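Local coordinates for protein toxin PAU_02230 (PDB 6HV6) that acts as a toxin of the bacterium Photorhabdus asymbiotica, its modelled part joining a group of helices to a region built on an antiparallel beta-sheet, at residues F83-M86 with Q87-L91; I134-Y137 with I138-D141; M154-S157 with I158-I161. The protein carries 1 engineered substitution. All coordinates share one frame; numbering follows the deposited sequence.

Contact 1: F83-M86 with Q87-L91; sequences FDTM and QRMAL
Phe83 meets Gln87 one turn further along helix 80-93, and it does so twice. Its O accepts the backbone bond from Gln87 N (2.9 Å), and its ring carries the Gln87 side chain over one face. The touch is a CH-pi contact: Gln87 CG stands 3.9 Å from the ring centroid, 27° off the normal. Bent at chi2 (-64°), the Gln87 chain carries its amide outward past the CE2-CZ rim, above the ring plane, with NE2 3.6 Å from Phe83 CZ. Amide and ring planes are 40° apart, not stacked flat. Asp84 OD1 lies in plane at the edge of the same ring and is hydrogen-bonded to Gln80 NE2, while Asp84 OD2 stays 6.8 Å from Arg88 NE. Thr85 receives the Arg88 guanidinium, one face over Thr85 CA. Arg88 NH2 comes within 3.1 Å of Thr85 OG1, but the angle is too poor for a hydrogen bond, and OG1 is already bonded to Glu81 O. Thr85 CG2 runs beside Met89 SD at 4.2 Å. Met86 lies alongside Gln87; a bend at chi3 brings Met86 CE to 3.7 Å from Gln87 OE1. Backbone bonds from Arg88 N, Met89 N and Ala90 N to the O atoms of Asp84, Thr85 and Met86 complete the ladder. These are the i to i+3 and i to i+4 contacts of an alpha-helix whose Met86 and Ala90 face helix 130-138, and whose Phe83 and Met86 face helix 144-176. The main chain supplies the hydrogen bonds, the side chains add dispersion and CH-pi contact, and Arg88 makes no ion pair with Asp84.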
ATOM      1  N   PHE A  83     -16.476  13.115 -10.235  1.00 40.41           N
ATOM      2  CA  PHE A  83     -15.200  12.419 -10.098  1.00 36.50           C
ATOM      3  C   PHE A  83     -15.356  10.935 -10.413  1.00 36.84           C
ATOM      4  O   PHE A  83     -14.570  10.368 -11.176  1.00 40.33           O
ATOM      5  CB  PHE A  83     -14.644  12.623  -8.689  1.00 41.14           C
ATOM      6  CG  PHE A  83     -13.315  11.950  -8.453  1.00 44.12           C
ATOM      7  CD1 PHE A  83     -12.133  12.593  -8.772  1.00 39.83           C
ATOM      8  CD2 PHE A  83     -13.252  10.678  -7.899  1.00 47.29           C
ATOM      9  CE1 PHE A  83     -10.913  11.978  -8.559  1.00 39.57           C
ATOM     10  CE2 PHE A  83     -12.030  10.060  -7.679  1.00 45.04           C
ATOM     11  CZ  PHE A  83     -10.861  10.710  -8.009  1.00 39.32           C
ATOM     12  N   ASP A  84     -16.378  10.293  -9.838  1.00 39.00           N
ATOM     13  CA  ASP A  84     -16.606   8.872 -10.089  1.00 40.32           C
ATOM     14  C   ASP A  84     -16.877   8.601 -11.569  1.00 44.64           C
ATOM     15  O   ASP A  84     -16.363   7.630 -12.133  1.00 44.50           O
ATOM     16  CB  ASP A  84     -17.765   8.364  -9.224  1.00 49.59           C
ATOM     17  CG  ASP A  84     -17.484   8.480  -7.720  1.00 55.13           C
ATOM     18  OD1 ASP A  84     -16.300   8.529  -7.315  1.00 53.94           O
ATOM     19  OD2 ASP A  84     -18.457   8.516  -6.936  1.00 56.68           O
ATOM     20  N   THR A  85     -17.674   9.455 -12.217  1.00 44.35           N
ATOM     21  CA  THR A  85     -17.911   9.316 -13.652  1.00 40.89           C
ATOM     22  C   THR A  85     -16.607   9.397 -14.442  1.00 38.27           C
ATOM     23  O   THR A  85     -16.364   8.597 -15.354  1.00 39.76           O
ATOM     24  CB  THR A  85     -18.893  10.393 -14.122  1.00 41.58           C
ATOM     25  OG1 THR A  85     -20.156  10.196 -13.480  1.00 40.82           O
ATOM     26  CG2 THR A  85     -19.096  10.316 -15.618  1.00 44.69           C
ATOM     27  N   MET A  86     -15.745  10.355 -14.099  1.00 35.17           N
ATOM     28  CA  MET A  86     -14.469  10.473 -14.800  1.00 32.16           C
ATOM     29  C   MET A  86     -13.614   9.223 -14.609  1.00 34.81           C
ATOM     30  O   MET A  86     -13.007   8.722 -15.565  1.00 33.46           O
ATOM     31  CB  MET A  86     -13.718  11.707 -14.312  1.00 29.17           C
ATOM     32  CG  MET A  86     -12.242  11.706 -14.699  1.00 33.83           C
ATOM     33  SD  MET A  86     -11.377  13.132 -14.020  1.00 33.24           S
ATOM     34  CE  MET A  86     -11.245  12.637 -12.304  1.00 38.33           C
ATOM     35  N   GLN A  87     -13.570   8.695 -13.383  1.00 33.35           N
ATOM     36  CA  GLN A  87     -12.740   7.523 -13.111  1.00 36.47           C
ATOM     37  C   GLN A  87     -13.221   6.310 -13.888  1.00 39.93           C
ATOM     38  O   GLN A  87     -12.408   5.510 -14.367  1.00 41.63           O
ATOM     39  CB  GLN A  87     -12.728   7.223 -11.610  1.00 43.70           C
ATOM     40  CG  GLN A  87     -12.083   8.314 -10.753  1.00 41.97           C
ATOM     41  CD  GLN A  87     -10.610   8.502 -11.043  1.00 49.23           C
ATOM     42  OE1 GLN A  87     -10.231   9.045 -12.080  1.00 56.08           O
ATOM     43  NE2 GLN A  87      -9.767   8.055 -10.123  1.00 52.94           N
ATOM     44  N   ARG A  88     -14.541   6.142 -14.010  1.00 37.48           N
ATOM     45  CA  ARG A  88     -15.060   5.042 -14.815  1.00 38.65           C
ATOM     46  C   ARG A  88     -14.665   5.217 -16.276  1.00 43.55           C
ATOM     47  O   ARG A  88     -14.215   4.265 -16.924  1.00 44.62           O
ATOM     48  CB  ARG A  88     -16.579   4.938 -14.658  1.00 45.06           C
ATOM     49  CG  ARG A  88     -17.032   4.430 -13.274  1.00 49.81           C
ATOM     50  CD  ARG A  88     -18.546   4.176 -13.206  1.00 51.11           C
ATOM     51  NE  ARG A  88     -19.316   5.380 -12.894  1.00 60.27           N
ATOM     52  CZ  ARG A  88     -19.985   6.103 -13.792  1.00 67.69           C
ATOM     53  NH1 ARG A  88     -19.983   5.751 -15.073  1.00 71.44           N
ATOM     54  NH2 ARG A  88     -20.660   7.179 -13.409  1.00 65.09           N
ATOM     55  N   MET A  89     -14.783   6.442 -16.796  1.00 35.82           N
ATOM     56  CA  MET A  89     -14.391   6.708 -18.177  1.00 32.17           C
ATOM     57  C   MET A  89     -12.900   6.483 -18.379  1.00 37.63           C
ATOM     58  O   MET A  89     -12.475   5.993 -19.430  1.00 43.82           O
ATOM     59  CB  MET A  89     -14.766   8.150 -18.558  1.00 32.15           C
ATOM     60  CG  MET A  89     -16.258   8.402 -18.566  1.00 42.63           C
ATOM     61  SD  MET A  89     -16.691  10.092 -19.044  1.00 43.90           S
ATOM     62  CE  MET A  89     -15.548  10.352 -20.404  1.00 28.89           C
ATOM     63  N   ALA A  90     -12.087   6.837 -17.382  1.00 31.62           N
ATOM     64  CA  ALA A  90     -10.643   6.702 -17.534  1.00 31.74           C
ATOM     65  C   ALA A  90     -10.245   5.253 -17.742  1.00 35.56           C
ATOM     66  O   ALA A  90      -9.281   4.972 -18.466  1.00 37.84           O
ATOM     67  CB  ALA A  90      -9.924   7.286 -16.321  1.00 32.48           C
ATOM     68  N   LEU A  91     -10.983   4.323 -17.134  1.00 37.54           N
ATOM     69  CA  LEU A  91     -10.736   2.901 -17.343  1.00 41.66           C
ATOM     70  C   LEU A  91     -11.006   2.481 -18.785  1.00 39.57           C
ATOM     71  O   LEU A  91     -10.348   1.569 -19.295  1.00 41.39           O
ATOM     72  CB  LEU A  91     -11.599   2.081 -16.389  1.00 47.62           C
ATOM     73  CG  LEU A  91     -11.392   2.330 -14.895  1.00 55.05           C
ATOM     74  CD1 LEU A  91     -12.362   1.478 -14.090  1.00 56.58           C
ATOM     75  CD2 LEU A  91      -9.951   2.034 -14.487  1.00 59.31           C
TER

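Contact 2: I134-Y137 with I138-D141; sequences IERY and ISPD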
ATOM      1  N   ILE A 134     -13.047  18.461 -14.569  1.00 23.27           N
ATOM      2  CA  ILE A 134     -13.739  17.177 -14.541  1.00 24.57           C
ATOM      3  C   ILE A 134     -15.010  17.242 -15.383  1.00 28.55           C
ATOM      4  O   ILE A 134     -15.292  16.335 -16.167  1.00 31.14           O
ATOM      5  CB  ILE A 134     -14.041  16.768 -13.085  1.00 27.93           C
ATOM      6  CG1 ILE A 134     -12.748  16.509 -12.299  1.00 25.96           C
ATOM      7  CG2 ILE A 134     -14.905  15.531 -13.055  1.00 32.47           C
ATOM      8  CD1 ILE A 134     -13.018  16.307 -10.812  1.00 26.92           C
ATOM      9  N   GLU A 135     -15.792  18.325 -15.248  1.00 25.87           N
ATOM     10  CA  GLU A 135     -16.986  18.480 -16.078  1.00 30.67           C
ATOM     11  C   GLU A 135     -16.647  18.417 -17.562  1.00 27.81           C
ATOM     12  O   GLU A 135     -17.374  17.796 -18.343  1.00 28.33           O
ATOM     13  CB  GLU A 135     -17.686  19.808 -15.784  1.00 34.68           C
ATOM     14  CG  GLU A 135     -18.462  19.858 -14.515  1.00 48.19           C
ATOM     15  CD  GLU A 135     -19.169  21.197 -14.348  1.00 56.07           C
ATOM     16  OE1 GLU A 135     -19.228  21.965 -15.335  1.00 45.33           O
ATOM     17  OE2 GLU A 135     -19.649  21.476 -13.229  1.00 63.69           O
ATOM     18  N   ARG A 136     -15.573  19.090 -17.977  1.00 23.63           N
ATOM     19  CA  ARG A 136     -15.184  19.051 -19.385  1.00 26.76           C
ATOM     20  C   ARG A 136     -14.723  17.651 -19.784  1.00 29.06           C
ATOM     21  O   ARG A 136     -15.048  17.168 -20.875  1.00 31.59           O
ATOM     22  CB  ARG A 136     -14.081  20.079 -19.656  1.00 26.67           C
ATOM     23  CG  ARG A 136     -14.486  21.512 -19.296  1.00 30.32           C
ATOM     24  CD  ARG A 136     -15.652  21.988 -20.171  1.00 32.96           C
ATOM     25  NE  ARG A 136     -15.176  22.184 -21.535  1.00 39.61           N
ATOM     26  CZ  ARG A 136     -15.705  21.609 -22.610  1.00 43.44           C
ATOM     27  NH1 ARG A 136     -16.758  20.820 -22.491  1.00 39.52           N
ATOM     28  NH2 ARG A 136     -15.181  21.840 -23.809  1.00 47.53           N
ATOM     29  N   TYR A 137     -14.003  16.972 -18.899  1.00 23.60           N
ATOM     30  CA  TYR A 137     -13.549  15.619 -19.209  1.00 22.12           C
ATOM     31  C   TYR A 137     -14.735  14.710 -19.491  1.00 27.83           C
ATOM     32  O   TYR A 137     -14.741  13.954 -20.470  1.00 29.88           O
ATOM     33  CB  TYR A 137     -12.728  15.073 -18.045  1.00 21.59           C
ATOM     34  CG  TYR A 137     -12.166  13.679 -18.252  1.00 23.84           C
ATOM     35  CD1 TYR A 137     -12.974  12.542 -18.144  1.00 28.11           C
ATOM     36  CD2 TYR A 137     -10.814  13.498 -18.510  1.00 22.55           C
ATOM     37  CE1 TYR A 137     -12.436  11.261 -18.311  1.00 30.86           C
ATOM     38  CE2 TYR A 137     -10.278  12.240 -18.683  1.00 23.88           C
ATOM     39  CZ  TYR A 137     -11.083  11.127 -18.587  1.00 26.91           C
ATOM     40  OH  TYR A 137     -10.506   9.877 -18.764  1.00 33.82           O
ATOM     41  N   ILE A 138     -15.756  14.764 -18.630  1.00 28.44           N
ATOM     42  CA  ILE A 138     -16.872  13.842 -18.784  1.00 31.98           C
ATOM     43  C   ILE A 138     -17.857  14.297 -19.845  1.00 31.80           C
ATOM     44  O   ILE A 138     -18.744  13.523 -20.211  1.00 37.13           O
ATOM     45  CB  ILE A 138     -17.589  13.614 -17.439  1.00 28.67           C
ATOM     46  CG1 ILE A 138     -18.264  14.877 -16.933  1.00 39.67           C
ATOM     47  CG2 ILE A 138     -16.596  13.129 -16.390  1.00 30.84           C
ATOM     48  CD1 ILE A 138     -18.935  14.672 -15.589  1.00 41.92           C
ATOM     49  N   SER A 139     -17.717  15.517 -20.362  1.00 31.03           N
ATOM     50  CA  SER A 139     -18.655  16.007 -21.365  1.00 33.56           C
ATOM     51  C   SER A 139     -18.398  15.315 -22.700  1.00 31.64           C
ATOM     52  O   SER A 139     -17.250  15.022 -23.041  1.00 34.20           O
ATOM     53  CB  SER A 139     -18.520  17.520 -21.542  1.00 38.22           C
ATOM     54  OG  SER A 139     -19.324  17.988 -22.620  1.00 39.63           O
ATOM     55  N   PRO A 140     -19.442  15.070 -23.495  1.00 33.26           N
ATOM     56  CA  PRO A 140     -19.224  14.412 -24.785  1.00 34.86           C
ATOM     57  C   PRO A 140     -18.649  15.326 -25.853  1.00 37.19           C
ATOM     58  O   PRO A 140     -18.272  14.830 -26.922  1.00 36.08           O
ATOM     59  CB  PRO A 140     -20.626  13.920 -25.174  1.00 39.51           C
ATOM     60  CG  PRO A 140     -21.543  14.837 -24.486  1.00 38.71           C
ATOM     61  CD  PRO A 140     -20.873  15.252 -23.201  1.00 36.93           C
ATOM     62  N   ASP A 141     -18.545  16.633 -25.618  1.00 32.21           N
ATOM     63  CA  ASP A 141     -17.949  17.481 -26.641  1.00 37.17           C
ATOM     64  C   ASP A 141     -16.431  17.620 -26.504  1.00 33.96           C
ATOM     65  O   ASP A 141     -15.829  18.392 -27.252  1.00 34.19           O
ATOM     66  CB  ASP A 141     -18.621  18.865 -26.668  1.00 37.87           C
ATOM     67  CG  ASP A 141     -18.450  19.633 -25.378  1.00 43.66           C
ATOM     68  OD1 ASP A 141     -17.877  19.088 -24.417  1.00 40.50           O
ATOM     69  OD2 ASP A 141     -18.904  20.793 -25.321  1.00 45.88           O
TER
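Ile138 N bonds to Ile134 O (3.0 Å) in the regular helical way, whereas Ser139 N makes an i+3 to i bond to Arg136 O (3.2 Å), less straight and from above the carbonyl plane, as at a tightened last turn, before the chain swings into an extended Ser139. Asp141 then comes back to meet Arg136. The arginine folds at chi2 and chi3, and Arg136 NH1 gives a salt-bridge hydrogen bond of 2.8 Å to Asp141 OD1, at 160°. The carboxylate oxygen lies in the guanidinium plane and is met on its syn side, yet the two flat groups stand steeply to each other, 78° apart. Ser139 OG donates to the same Asp141 OD1 (2.6 Å) from above the carboxylate plane. Two donors thus grip this oxygen, which should help fix the rotation of the carboxylate, although Asp141 also touches a crystal neighbour. On the apolar side, Ile138 has CG1 wedged between its own N and carbonyl carbon (chi1 66°), close to the O atoms of Ile134 and Glu135. Ile138 CG2 reaches Tyr137 CD1 at 4.1 Å and, more loosely, Ile134 CG2. Tyr137 OH bonds to Tyr110 OH. Thr142 OG1 is within hydrogen-bonding reach of both Arg136 O and Ser139 O, its proton shared or alternating. This is the C-terminal end of helix 130-138 and the short loop into helix 144-176, the salt bridge joining last turn to loop.

Contact 3: M154-S157 with I158-I161; sequences MNES and IKDI. With EDO (1,2-ethanediol), chain C.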
ATOM      1  N   MET A 154      -5.013  17.215 -14.598  1.00 24.10           N
ATOM      2  CA  MET A 154      -5.609  16.877 -13.310  1.00 26.74           C
ATOM      3  C   MET A 154      -4.810  15.854 -12.511  1.00 30.65           C
ATOM      4  O   MET A 154      -5.206  15.532 -11.385  1.00 30.33           O
ATOM      5  CB  MET A 154      -7.020  16.325 -13.516  1.00 25.70           C
ATOM      6  CG  MET A 154      -8.039  17.404 -13.921  1.00 28.64           C
ATOM      7  SD  MET A 154      -9.682  16.675 -14.005  1.00 31.02           S
ATOM      8  CE  MET A 154      -9.706  15.966 -15.640  1.00 32.89           C
ATOM      9  N   ASN A 155      -3.711  15.335 -13.059  1.00 27.94           N
ATOM     10  CA  ASN A 155      -3.089  14.149 -12.471  1.00 30.88           C
ATOM     11  C   ASN A 155      -2.651  14.375 -11.025  1.00 31.03           C
ATOM     12  O   ASN A 155      -2.824  13.496 -10.169  1.00 29.22           O
ATOM     13  CB  ASN A 155      -1.907  13.698 -13.323  1.00 29.69           C
ATOM     14  CG  ASN A 155      -1.425  12.313 -12.923  1.00 42.19           C
ATOM     15  OD1 ASN A 155      -2.170  11.339 -13.006  1.00 42.62           O
ATOM     16  ND2 ASN A 155      -0.188  12.228 -12.465  1.00 44.16           N
ATOM     17  N   GLU A 156      -2.069  15.528 -10.724  1.00 34.64           N
ATOM     18  CA  GLU A 156      -1.642  15.760  -9.349  1.00 35.00           C
ATOM     19  C   GLU A 156      -2.842  15.888  -8.419  1.00 36.43           C
ATOM     20  O   GLU A 156      -2.819  15.379  -7.295  1.00 34.24           O
ATOM     21  CB  GLU A 156      -0.758  17.005  -9.271  1.00 44.26           C
ATOM     22  CG  GLU A 156       0.620  16.822  -9.917  1.00 55.17           C
ATOM     23  CD  GLU A 156       1.350  15.569  -9.435  1.00 59.21           C
ATOM     24  OE1 GLU A 156       1.377  15.316  -8.217  1.00 65.23           O
ATOM     25  OE2 GLU A 156       1.890  14.824 -10.281  1.00 64.94           O
ATOM     26  N   SER A 157      -3.907  16.562  -8.872  1.00 34.72           N
ATOM     27  CA  SER A 157      -5.111  16.662  -8.050  1.00 31.63           C
ATOM     28  C   SER A 157      -5.714  15.292  -7.789  1.00 34.17           C
ATOM     29  O   SER A 157      -6.134  14.994  -6.663  1.00 32.83           O
ATOM     30  CB  SER A 157      -6.131  17.572  -8.722  1.00 30.72           C
ATOM     31  OG  SER A 157      -5.652  18.891  -8.694  1.00 35.94           O
ATOM     32  N   ILE A 158      -5.758  14.440  -8.811  1.00 25.88           N
ATOM     33  CA  ILE A 158      -6.335  13.116  -8.625  1.00 27.26           C
ATOM     34  C   ILE A 158      -5.503  12.307  -7.638  1.00 34.24           C
ATOM     35  O   ILE A 158      -6.043  11.594  -6.778  1.00 31.57           O
ATOM     36  CB  ILE A 158      -6.470  12.410  -9.983  1.00 29.25           C
ATOM     37  CG1 ILE A 158      -7.507  13.151 -10.835  1.00 30.35           C
ATOM     38  CG2 ILE A 158      -6.844  10.944  -9.785  1.00 31.19           C
ATOM     39  CD1 ILE A 158      -7.613  12.644 -12.240  1.00 33.09           C
ATOM     40  N   LYS A 159      -4.174  12.420  -7.730  1.00 30.17           N
ATOM     41  CA  LYS A 159      -3.297  11.763  -6.764  1.00 27.72           C
ATOM     42  C   LYS A 159      -3.554  12.270  -5.346  1.00 32.87           C
ATOM     43  O   LYS A 159      -3.587  11.482  -4.395  1.00 27.37           O
ATOM     44  CB  LYS A 159      -1.835  11.973  -7.160  1.00 31.84           C
ATOM     45  CG  LYS A 159      -1.366  11.058  -8.284  1.00 42.04           C
ATOM     46  CD  LYS A 159      -0.091  11.575  -8.950  1.00 47.29           C
ATOM     47  CE  LYS A 159       1.118  11.397  -8.064  1.00 54.00           C
ATOM     48  NZ  LYS A 159       1.592   9.976  -8.020  1.00 63.88           N
ATOM     49  N   ASP A 160      -3.752  13.579  -5.183  1.00 30.31           N
ATOM     50  CA  ASP A 160      -4.057  14.111  -3.854  1.00 32.49           C
ATOM     51  C   ASP A 160      -5.397  13.589  -3.341  1.00 29.46           C
ATOM     52  O   ASP A 160      -5.537  13.280  -2.151  1.00 31.06           O
ATOM     53  CB  ASP A 160      -4.068  15.639  -3.879  1.00 37.73           C
ATOM     54  CG  ASP A 160      -2.673  16.241  -3.899  1.00 50.33           C
ATOM     55  OD1 ASP A 160      -1.686  15.516  -3.645  1.00 46.70           O
ATOM     56  OD2 ASP A 160      -2.568  17.456  -4.177  1.00 53.17           O
ATOM     57  N   ILE A 161      -6.396  13.502  -4.218  1.00 29.85           N
ATOM     58  CA  ILE A 161      -7.692  12.963  -3.820  1.00 30.14           C
ATOM     59  C   ILE A 161      -7.539  11.517  -3.357  1.00 31.37           C
ATOM     60  O   ILE A 161      -8.015  11.133  -2.280  1.00 30.22           O
ATOM     61  CB  ILE A 161      -8.691  13.104  -4.981  1.00 29.44           C
ATOM     62  CG1 ILE A 161      -9.084  14.578  -5.141  1.00 29.36           C
ATOM     63  CG2 ILE A 161      -9.914  12.205  -4.794  1.00 28.33           C
ATOM     64  CD1 ILE A 161      -9.972  14.838  -6.308  1.00 31.93           C
TER
HETATM   65  C1  EDO C2202      -4.628  19.221  -5.608  0.92 70.78           C
HETATM   66  O1  EDO C2202      -3.403  19.575  -4.958  0.92 76.23           O
HETATM   67  C2  EDO C2202      -5.674  20.303  -5.385  0.92 68.23           C
HETATM   68  O2  EDO C2202      -6.769  20.074  -6.279  0.92 62.00           O
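Asn155 and Glu156 bring two flat groups up to Lys159, and both meet its aliphatic chain rather than its ammonium. The Asn155 amide has Lys159 CD above its plane on the nitrogen side, 3.6 Å from ND2. With CG anti to the backbone N (chi1 -168°), the amide is set where the lysine chain can pass over it obliquely. The Glu156 carboxylate runs beside the same chain and points the same way; Lys159 CE approaches from one side of its plane, 3.9 Å from OE1. After two successive bends Lys159 NZ ends 5.3 Å from Glu156 OE1, so the opposite charges do not form a salt bridge, though they probably attract weakly. The third flat group, the Asp160 carboxylate, meets a molecule of 1,2-ethanediol, probably from the crystallisation liquor, through its OD2 and not over a face. All this lies on the long helix 144-176, just where it is kinked: Glu156 N and Ser157 N lack bonds to the preceding turn, while regular backbone bonding follows from Ile158 N to Met154 O and through Lys159, Asp160 and Ile161. The diol spans one turn, from Ser157 to Asp160. Ethanediol O2 shares a hydrogen bond of 2.9 Å with Ser157 OG, either of which could be the donor, and ethanediol O1 bonds to Asp160 OD2 at 2.4 Å, a length so short that the detail is doubtful. Facing the neighbouring helices, Ile158 CD1 packs on Met154 CB (3.9 Å). The sulfur end of Met154 leads away from Ile158 toward Ile134 of helix 130-138 and Met86 of helix 80-93. Ile161 lays its CG1 3.3 Å from Ser157 O and extends to Phe83, Ile76 and Tyr78.

In the fold
Contacts 1 and 3 lie on helices 80-93 and 144-176, and contact 2 on the end of helix 130-138 and the loop after it. Contact 1 is the middle member, its centre about 11 Å from that of contact 2 and about 13 Å from that of contact 3; contacts 2 and 3 are about 17 Å apart, centre to centre. Met86 joins all of them: Met86 CG touches Tyr137 CD1 at 3.6 Å, and Met86 CE touches Ile158 CD1 at 3.6 Å. Between contacts 1 and 3, Phe83 CZ also packs on Ile161 CG2 (3.7 Å). Contacts 2 and 3 meet directly where Ile134 CG1 lies 3.5 Å from Met154 SD. The ethanediol at Ser157 and Asp160 of contact 3 marks no known site.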